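Local coordinates for protein aminopeptidase N (Francisella tularensis subsp. tularensis, PDB 5DLL) that probably removes N-terminal amino acids from intracellular peptides, as a zinc-dependent aminopeptidase of the M1 family, at residues Glu332-Thr335 against Val336-Gln340. Numbering follows the deposited sequence.
Sequences EGLT and VFRDQ. With ZN (zinc ion), chain B.
Glu332 O accepts the backbone N-H of Val336 at 2.6 Å, the first of four successive i to i+4 bonds that carry the helix through these two turns. Gly333 O takes Phe337 N at 2.8 Å with the straightest N-H, 166°. Leu334 O receives Arg338 N at 3.0 Å, and Thr335 O receives Asp339 N at the same length. All four carbonyl oxygens are thus satisfied within the helix.

The Glu332 carboxylate binds the zinc ion through OE1 and OE2, each 2.0 Å from the metal. The chain folds at chi2 (-65°) to bring both oxygens round to it. His309 and His313 of the HExxH motif add their NE2 atoms, completing the protein ligands of this gluzincin-type site. Two turns further along, Asp339 OD1 bonds His309 ND1, a second-shell contact that probably fixes the ring's orientation and polarises it. Thr335 OG1 is held by Lys331 O, one turn back in the same helix, and by Thr316 OG1. Arg338 runs its CG alongside Leu334 O, then bends at chi3 (70°); its guanidinium forms a salt bridge with Asp249, bonds Thr316 OG1 and makes a cation-pi contact with Phe253.

This buried part of helix 328-346 lies between two other helices: Thr335, Val336, Arg338 and Asp339 pack on helix 297-312, which carries His309, while Glu332 and Phe337 meet helix 390-423, where the Phe337 ring touches Phe412.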
loop_
_atom_site.group_PDB
_atom_site.type_symbol
_atom_site.label_atom_id
_atom_site.label_comp_id
_atom_site.label_asym_id
_atom_site.label_seq_id
_atom_site.Cartn_x
_atom_site.Cartn_y
_atom_site.Cartn_z
ATOM N N GLU A 332 -7.298 -4.679 7.684
ATOM C CA GLU A 332 -6.521 -4.298 6.515
ATOM C C GLU A 332 -5.510 -5.371 6.127
ATOM O O GLU A 332 -5.441 -5.734 4.956
ATOM C CB GLU A 332 -5.862 -2.925 6.704
ATOM C CG GLU A 332 -6.839 -1.751 6.586
ATOM C CD GLU A 332 -7.454 -1.584 5.198
ATOM O OE1 GLU A 332 -8.349 -0.723 5.116
ATOM O OE2 GLU A 332 -7.041 -2.349 4.308
ATOM N N GLY A 333 -4.759 -5.902 7.089
ATOM C CA GLY A 333 -3.757 -6.940 6.797
ATOM C C GLY A 333 -4.291 -8.108 5.974
ATOM O O GLY A 333 -3.658 -8.552 5.011
ATOM N N LEU A 334 -5.459 -8.609 6.362
ATOM C CA LEU A 334 -6.125 -9.677 5.630
ATOM C C LEU A 334 -6.487 -9.223 4.219
ATOM O O LEU A 334 -6.263 -9.954 3.263
ATOM C CB LEU A 334 -7.379 -10.138 6.385
ATOM C CG LEU A 334 -8.212 -11.266 5.774
ATOM C CD1 LEU A 334 -7.360 -12.493 5.482
ATOM C CD2 LEU A 334 -9.371 -11.630 6.690
ATOM N N THR A 335 -7.026 -8.013 4.095
ATOM C CA THR A 335 -7.417 -7.452 2.800
ATOM C C THR A 335 -6.205 -7.053 1.950
ATOM O O THR A 335 -6.290 -7.030 0.722
ATOM C CB THR A 335 -8.322 -6.211 2.981
ATOM O OG1 THR A 335 -9.333 -6.479 3.961
ATOM C CG2 THR A 335 -8.987 -5.832 1.669
ATOM N N VAL A 336 -5.093 -6.716 2.604
ATOM C CA VAL A 336 -3.832 -6.414 1.920
ATOM C C VAL A 336 -3.242 -7.708 1.372
ATOM O O VAL A 336 -2.807 -7.767 0.216
ATOM C CB VAL A 336 -2.811 -5.725 2.860
ATOM C CG1 VAL A 336 -1.410 -5.735 2.262
ATOM C CG2 VAL A 336 -3.229 -4.287 3.157
ATOM N N PHE A 337 -3.224 -8.742 2.207
ATOM C CA PHE A 337 -2.784 -10.063 1.776
ATOM C C PHE A 337 -3.574 -10.502 0.549
ATOM O O PHE A 337 -3.012 -11.022 -0.413
ATOM C CB PHE A 337 -2.953 -11.082 2.905
ATOM C CG PHE A 337 -2.770 -12.504 2.464
ATOM C CD1 PHE A 337 -1.502 -13.032 2.306
ATOM C CD2 PHE A 337 -3.869 -13.311 2.204
ATOM C CE1 PHE A 337 -1.330 -14.339 1.894
ATOM C CE2 PHE A 337 -3.706 -14.624 1.797
ATOM C CZ PHE A 337 -2.435 -15.139 1.641
ATOM N N ARG A 338 -4.878 -10.271 0.580
ATOM C CA ARG A 338 -5.733 -10.628 -0.539
ATOM C C ARG A 338 -5.420 -9.817 -1.797
ATOM O O ARG A 338 -5.314 -10.388 -2.876
ATOM C CB ARG A 338 -7.196 -10.473 -0.154
ATOM C CG ARG A 338 -7.628 -11.437 0.938
ATOM C CD ARG A 338 -9.045 -11.133 1.373
ATOM N NE ARG A 338 -9.982 -11.481 0.310
ATOM C CZ ARG A 338 -11.245 -11.078 0.247
ATOM N NH1 ARG A 338 -11.755 -10.289 1.178
ATOM N NH2 ARG A 338 -12.000 -11.464 -0.762
ATOM N N ASP A 339 -5.257 -8.503 -1.659
ATOM C CA ASP A 339 -4.941 -7.651 -2.816
ATOM C C ASP A 339 -3.591 -8.012 -3.449
ATOM O O ASP A 339 -3.437 -7.928 -4.667
ATOM C CB ASP A 339 -5.025 -6.141 -2.473
ATOM C CG ASP A 339 -3.656 -5.494 -2.178
ATOM O OD1 ASP A 339 -3.493 -4.936 -1.072
ATOM O OD2 ASP A 339 -2.757 -5.505 -3.052
ATOM N N GLN A 340 -2.617 -8.409 -2.635
ATOM C CA GLN A 340 -1.303 -8.764 -3.174
ATOM C C GLN A 340 -1.304 -10.170 -3.785
ATOM O O GLN A 340 -0.508 -10.461 -4.676
ATOM C CB GLN A 340 -0.187 -8.562 -2.137
ATOM C CG GLN A 340 -0.269 -9.396 -0.874
ATOM C CD GLN A 340 0.674 -8.898 0.217
ATOM O OE1 GLN A 340 1.006 -7.710 0.274
ATOM N NE2 GLN A 340 1.100 -9.804 1.101
HETATM ZN ZN ZN B . -8.053 -1.058 3.167
#